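PDB 3LHF: serine Recombinase from Sulfolobus solfataricus, which probably binds DNA and exchanges its strands as a transposon-encoded serine recombinase, represented here by its resolvase-type catalytic domain. Local coordinates for residues D[6-11]-D[17-22]; D[77-82]-D[91-96]. The protein carries 1 engineered substitution. All coordinates share one frame; numbering follows the deposited sequence.

Interaction 1 (D[6-11]-D[17-22]); sequences LYARVS and DDLVNQ
Gln-22 lays its carboxamide against the backbone of Arg-9 and takes hold of it at both polar atoms. NE2 gives a nearly straight hydrogen bond to Arg-9 O (3.0 Å, 168° at the hydrogen); the donor stands well above the carbonyl plane, while Arg-9 O itself lies in the amide plane of Gln-22. OE1 receives a weak bond from Arg-9 N at 3.4 Å and a firmer one from a water, 2.7 Å from OE1, that also donates to Tyr-7 O. The amide thus has partners at both ends, which would fix its rotation. With CG anti to the backbone N (chi1 -173°) and the chain extended beyond it, the side chain reaches from helix to strand. Apolar groups flank this polar grip: Ala-8 CB sits 3.5 Å from Gln-22 OE1, and Val-10 CG1 passes 3.4 Å from Gln-22 NE2 as the two side chains run by each other in opposite senses. Val-10 CG1 also packs 3.7 Å from Leu-19 CB, and Leu-19 CD2 reaches Ala-8 CB at 4.0 Å. Were Gln-22 replaced by an alanine, Arg-9 O would probably lose its amide donor and the bridging water one of its acceptors. Further out, Arg-9 sets its CB away from the helix, and its guanidinium is bonded to the carbonyls of Gly-41, Asp-72 and Arg-73, while Leu-26 extends the helix's apolar cover over Ala-8. Strand 6-10 and helix 17-22 run nearly antiparallel, 160° between axes 8.2 Å apart, as expected for the first strand and helix of a beta-alpha-beta unit in the resolvase-type domain.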
loop_
_atom_site.group_PDB
_atom_site.type_symbol
_atom_site.label_atom_id
_atom_site.label_comp_id
_atom_site.label_asym_id
_atom_site.label_seq_id
_atom_site.Cartn_x
_atom_site.Cartn_y
_atom_site.Cartn_z
ATOM N N LEU D 6 7.602 1.881 -19.679
ATOM C CA LEU D 6 6.195 1.789 -19.840
ATOM C C LEU D 6 5.722 0.595 -19.020
ATOM O O LEU D 6 6.065 -0.517 -19.318
ATOM C CB LEU D 6 5.889 1.576 -21.310
ATOM C CG LEU D 6 6.235 2.644 -22.345
ATOM C CD1 LEU D 6 5.709 2.270 -23.668
ATOM C CD2 LEU D 6 5.700 3.960 -21.973
ATOM N N TYR D 7 4.952 0.839 -17.972
ATOM C CA TYR D 7 4.436 -0.228 -17.132
ATOM C C TYR D 7 2.949 -0.382 -17.239
ATOM O O TYR D 7 2.217 0.539 -17.021
ATOM C CB TYR D 7 4.787 -0.043 -15.658
ATOM C CG TYR D 7 4.169 -1.123 -14.812
ATOM C CD1 TYR D 7 2.874 -1.016 -14.364
ATOM C CD2 TYR D 7 4.860 -2.272 -14.506
ATOM C CE1 TYR D 7 2.303 -1.982 -13.631
ATOM C CE2 TYR D 7 4.290 -3.246 -13.768
ATOM C CZ TYR D 7 3.007 -3.093 -13.326
ATOM O OH TYR D 7 2.416 -4.060 -12.585
ATOM N N ALA D 8 2.511 -1.572 -17.566
ATOM C CA ALA D 8 1.120 -1.816 -17.815
ATOM C C ALA D 8 0.623 -3.058 -17.115
ATOM O O ALA D 8 1.340 -4.004 -16.982
ATOM C CB ALA D 8 0.887 -1.910 -19.270
ATOM N N ARG D 9 -0.612 -3.015 -16.651
ATOM C CA ARG D 9 -1.235 -4.124 -15.980
ATOM C C ARG D 9 -2.723 -4.157 -16.239
ATOM O O ARG D 9 -3.342 -3.141 -16.390
ATOM C CB ARG D 9 -0.991 -4.007 -14.488
ATOM C CG ARG D 9 -1.452 -5.169 -13.715
ATOM C CD ARG D 9 -1.602 -4.820 -12.280
ATOM N NE ARG D 9 -2.317 -3.570 -12.090
ATOM C CZ ARG D 9 -3.628 -3.451 -11.940
ATOM N NH1 ARG D 9 -4.409 -4.498 -11.964
ATOM N NH2 ARG D 9 -4.153 -2.267 -11.776
ATOM N N VAL D 10 -3.287 -5.344 -16.288
ATOM C CA VAL D 10 -4.711 -5.519 -16.240
ATOM C C VAL D 10 -4.968 -6.621 -15.268
ATOM O O VAL D 10 -4.121 -7.443 -15.033
ATOM C CB VAL D 10 -5.344 -5.888 -17.572
ATOM C CG1 VAL D 10 -5.057 -4.872 -18.612
ATOM C CG2 VAL D 10 -4.940 -7.243 -18.001
ATOM N N SER D 11 -6.143 -6.583 -14.672
ATOM C CA SER D 11 -6.517 -7.505 -13.618
ATOM C C SER D 11 -6.655 -8.960 -13.972
ATOM O O SER D 11 -6.270 -9.798 -13.211
ATOM C CB SER D 11 -7.761 -7.017 -12.919
ATOM O OG SER D 11 -7.377 -6.208 -11.848
ATOM N N ASP D 17 -6.731 -8.802 -24.381
ATOM C CA ASP D 17 -6.727 -8.019 -25.564
ATOM C C ASP D 17 -6.649 -6.530 -25.253
ATOM O O ASP D 17 -6.036 -5.759 -25.965
ATOM C CB ASP D 17 -7.919 -8.412 -26.373
ATOM C CG ASP D 17 -8.040 -9.895 -26.482
ATOM O OD1 ASP D 17 -9.084 -10.452 -26.120
ATOM O OD2 ASP D 17 -7.071 -10.511 -26.905
ATOM N N ASP D 18 -7.307 -6.137 -24.181
ATOM C CA ASP D 18 -7.263 -4.779 -23.688
ATOM C C ASP D 18 -5.899 -4.343 -23.194
ATOM O O ASP D 18 -5.556 -3.194 -23.313
ATOM C CB ASP D 18 -8.357 -4.539 -22.668
ATOM C CG ASP D 18 -9.700 -4.394 -23.305
ATOM O OD1 ASP D 18 -9.946 -3.359 -23.923
ATOM O OD2 ASP D 18 -10.508 -5.316 -23.204
ATOM N N LEU D 19 -5.142 -5.270 -22.623
ATOM C CA LEU D 19 -3.777 -5.009 -22.195
ATOM C C LEU D 19 -2.918 -4.667 -23.388
ATOM O O LEU D 19 -2.147 -3.763 -23.346
ATOM C CB LEU D 19 -3.200 -6.231 -21.503
ATOM C CG LEU D 19 -2.014 -6.181 -20.545
ATOM C CD1 LEU D 19 -1.287 -7.457 -20.519
ATOM C CD2 LEU D 19 -1.083 -5.066 -20.724
ATOM N N VAL D 20 -3.094 -5.389 -24.470
ATOM C CA VAL D 20 -2.309 -5.164 -25.652
ATOM C C VAL D 20 -2.606 -3.735 -26.033
ATOM O O VAL D 20 -1.721 -3.003 -26.406
ATOM C CB VAL D 20 -2.741 -6.120 -26.767
ATOM C CG1 VAL D 20 -2.203 -5.725 -28.089
ATOM C CG2 VAL D 20 -2.379 -7.506 -26.437
ATOM N N ASN D 21 -3.867 -3.354 -25.911
ATOM C CA ASN D 21 -4.324 -1.997 -26.171
ATOM C C ASN D 21 -3.758 -0.964 -25.237
ATOM O O ASN D 21 -3.478 0.124 -25.628
ATOM C CB ASN D 21 -5.844 -1.905 -26.162
ATOM C CG ASN D 21 -6.336 -0.561 -26.595
ATOM O OD1 ASN D 21 -6.296 -0.243 -27.760
ATOM N ND2 ASN D 21 -6.793 0.231 -25.663
ATOM N N GLN D 22 -3.638 -1.317 -23.977
ATOM C CA GLN D 22 -3.060 -0.433 -22.990
ATOM C C GLN D 22 -1.604 -0.168 -23.337
ATOM O O GLN D 22 -1.113 0.920 -23.143
ATOM C CB GLN D 22 -3.196 -1.025 -21.596
ATOM C CG GLN D 22 -2.793 -0.127 -20.488
ATOM C CD GLN D 22 -2.761 -0.835 -19.189
ATOM O OE1 GLN D 22 -2.091 -0.439 -18.275
ATOM N NE2 GLN D 22 -3.486 -1.889 -19.103
HETATM O O HOH W 1 -0.054 1.299 -18.164
#

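Interaction 2 (D[77-82]-D[91-96]); sequences FGFEIL and CEIVVI
The first torsions of Phe-79 and Ile-93 bring their touching groups together between helix and strand. In Phe-79, chi1 of -174° sets CG opposite the backbone N and swings the far end of the ring in against Ile-93; in Ile-93, chi1 of -52° places CG1 opposite the carbonyl carbon and leaves CG2 opposite the backbone N, so that both branches can reach the ring. The contact joins the start of helix 79-88 to strand 92-95, which follows it as the outermost strand of this chain's parallel sheet in the resolvase-type domain. It is wholly apolar, with no hydrogen bond between the segments. Phe-79 and Ile-93 point at each other, and the ring leads with its far end, meeting the methyls obliquely. Ile-93 and Val-95, two residues apart, point to the same side of the strand, whereas Val-94 between them points away, the usual alternation of a beta-strand. One turn of helix later, Leu-82 joins the packing through CB, 4.3 Å from Ile-93 CD1. Pro-71 and Leu-74 of the short helix 71-74 also pack against the Phe-79 ring. The same region also meets the second subunit: Ile-81 and Leu-82 pack against it, and the Phe-77 ring stacks on Phe-77 of that subunit. Gly-78, at the N-cap, has a positive phi of 65°, which favours glycine, and its carbonyl O accepts from Ile-81 N at 3.0 Å in the first turn. At the centre, Phe-79 CZ lies 3.8 Å from Ile-93 CG2 and 4.1 Å from Ile-93 CD1, with Val-95 CG2 farther off at 4.4 Å.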
loop_
_atom_site.group_PDB
_atom_site.type_symbol
_atom_site.label_atom_id
_atom_site.label_comp_id
_atom_site.label_asym_id
_atom_site.label_seq_id
_atom_site.Cartn_x
_atom_site.Cartn_y
_atom_site.Cartn_z
ATOM N N PHE D 77 -2.877 1.002 -3.022
ATOM C CA PHE D 77 -2.429 1.686 -1.819
ATOM C C PHE D 77 -0.951 1.945 -1.824
ATOM O O PHE D 77 -0.206 1.254 -2.447
ATOM C CB PHE D 77 -2.718 0.855 -0.592
ATOM C CG PHE D 77 -4.140 0.515 -0.419
ATOM C CD1 PHE D 77 -5.073 1.492 -0.197
ATOM C CD2 PHE D 77 -4.547 -0.775 -0.466
ATOM C CE1 PHE D 77 -6.357 1.173 -0.043
ATOM C CE2 PHE D 77 -5.832 -1.080 -0.311
ATOM C CZ PHE D 77 -6.736 -0.110 -0.096
ATOM N N GLY D 78 -0.516 2.937 -1.089
ATOM C CA GLY D 78 0.891 3.221 -1.026
ATOM C C GLY D 78 1.557 3.672 -2.301
ATOM O O GLY D 78 2.723 3.479 -2.483
ATOM N N PHE D 79 0.824 4.335 -3.162
ATOM C CA PHE D 79 1.403 4.927 -4.342
ATOM C C PHE D 79 2.418 5.964 -3.894
ATOM O O PHE D 79 3.385 6.217 -4.553
ATOM C CB PHE D 79 0.332 5.559 -5.196
ATOM C CG PHE D 79 0.817 6.075 -6.490
ATOM C CD1 PHE D 79 0.817 5.287 -7.600
ATOM C CD2 PHE D 79 1.253 7.363 -6.613
ATOM C CE1 PHE D 79 1.252 5.764 -8.778
ATOM C CE2 PHE D 79 1.672 7.827 -7.801
ATOM C CZ PHE D 79 1.672 7.023 -8.882
ATOM N N GLU D 80 2.162 6.552 -2.747
ATOM C CA GLU D 80 3.042 7.520 -2.157
ATOM C C GLU D 80 4.402 6.919 -1.806
ATOM O O GLU D 80 5.409 7.566 -1.924
ATOM C CB GLU D 80 2.378 8.167 -0.942
ATOM C CG GLU D 80 1.038 8.816 -1.210
ATOM C CD GLU D 80 -0.121 8.112 -0.549
ATOM O OE1 GLU D 80 -0.061 6.904 -0.393
ATOM O OE2 GLU D 80 -1.095 8.763 -0.191
ATOM N N ILE D 81 4.432 5.673 -1.372
ATOM C CA ILE D 81 5.689 5.064 -1.001
ATOM C C ILE D 81 6.569 5.014 -2.217
ATOM O O ILE D 81 7.736 5.326 -2.168
ATOM C CB ILE D 81 5.482 3.665 -0.475
ATOM C CG1 ILE D 81 4.702 3.728 0.818
ATOM C CG2 ILE D 81 6.777 3.015 -0.246
ATOM C CD1 ILE D 81 4.086 2.481 1.186
ATOM N N LEU D 82 5.955 4.659 -3.323
ATOM C CA LEU D 82 6.624 4.601 -4.577
ATOM C C LEU D 82 7.131 5.969 -4.930
ATOM O O LEU D 82 8.217 6.101 -5.414
ATOM C CB LEU D 82 5.666 4.122 -5.656
ATOM C CG LEU D 82 4.964 2.796 -5.423
ATOM C CD1 LEU D 82 4.554 2.204 -6.698
ATOM C CD2 LEU D 82 5.854 1.871 -4.711
ATOM N N CYS D 91 14.046 8.862 -10.427
ATOM C CA CYS D 91 12.984 8.427 -11.306
ATOM C C CYS D 91 11.707 9.202 -11.096
ATOM O O CYS D 91 11.438 9.708 -10.040
ATOM C CB CYS D 91 12.691 6.958 -11.125
ATOM S SG CYS D 91 11.496 6.384 -12.278
ATOM N N GLU D 92 10.915 9.266 -12.142
ATOM C CA GLU D 92 9.721 10.063 -12.170
ATOM C C GLU D 92 8.542 9.194 -12.562
ATOM O O GLU D 92 8.649 8.341 -13.425
ATOM C CB GLU D 92 9.943 11.220 -13.132
ATOM C CG GLU D 92 8.776 11.740 -13.880
ATOM C CD GLU D 92 9.201 12.535 -15.079
ATOM O OE1 GLU D 92 10.364 12.446 -15.460
ATOM O OE2 GLU D 92 8.378 13.236 -15.653
ATOM N N ILE D 93 7.413 9.394 -11.905
ATOM C CA ILE D 93 6.237 8.663 -12.286
ATOM C C ILE D 93 5.314 9.557 -13.040
ATOM O O ILE D 93 4.758 10.478 -12.504
ATOM C CB ILE D 93 5.493 8.116 -11.091
ATOM C CG1 ILE D 93 6.438 7.349 -10.201
ATOM C CG2 ILE D 93 4.396 7.221 -11.540
ATOM C CD1 ILE D 93 5.772 6.506 -9.232
ATOM N N VAL D 94 5.170 9.256 -14.309
ATOM C CA VAL D 94 4.296 9.972 -15.190
ATOM C C VAL D 94 3.031 9.150 -15.365
ATOM O O VAL D 94 3.080 7.973 -15.615
ATOM C CB VAL D 94 4.998 10.234 -16.503
ATOM C CG1 VAL D 94 4.098 10.792 -17.485
ATOM C CG2 VAL D 94 6.111 11.143 -16.279
ATOM N N VAL D 95 1.900 9.800 -15.175
ATOM C CA VAL D 95 0.601 9.166 -15.212
ATOM C C VAL D 95 -0.236 9.810 -16.295
ATOM O O VAL D 95 -0.579 10.944 -16.191
ATOM C CB VAL D 95 -0.127 9.351 -13.875
ATOM C CG1 VAL D 95 -1.519 8.850 -13.967
ATOM C CG2 VAL D 95 0.586 8.673 -12.775
ATOM N N ILE D 96 -0.571 9.086 -17.342
ATOM C CA ILE D 96 -1.215 9.723 -18.461
ATOM C C ILE D 96 -2.710 9.958 -18.308
ATOM O O ILE D 96 -3.251 10.762 -18.990
ATOM C CB ILE D 96 -0.831 9.111 -19.836
ATOM C CG1 ILE D 96 -1.137 7.640 -19.923
ATOM C CG2 ILE D 96 0.652 9.302 -20.152
ATOM C CD1 ILE D 96 -0.347 6.982 -20.998
#

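In the fold
Interaction 1 comes first along the chain and is complete before interaction 2 begins, and both lie in the resolvase-type domain. Their centres are 17 Å apart and their nearest atoms about 6 Å, so they do not touch; what they share is the four-stranded parallel sheet, ordered 35-40, 3-10, 63-68, 92-95. Interaction 1 packs helix 16-29 on the inner strand 3-10, and interaction 2 packs helix 79-88 on strand 92-95, the outermost strand of this chain's sheet on that side, with strand 63-68 between the two. Helix 71-74 reaches both through Arg-73 and Leu-74. Only interaction 2 also faces the second subunit, so it connects the sheet of one chain to the dimer contact.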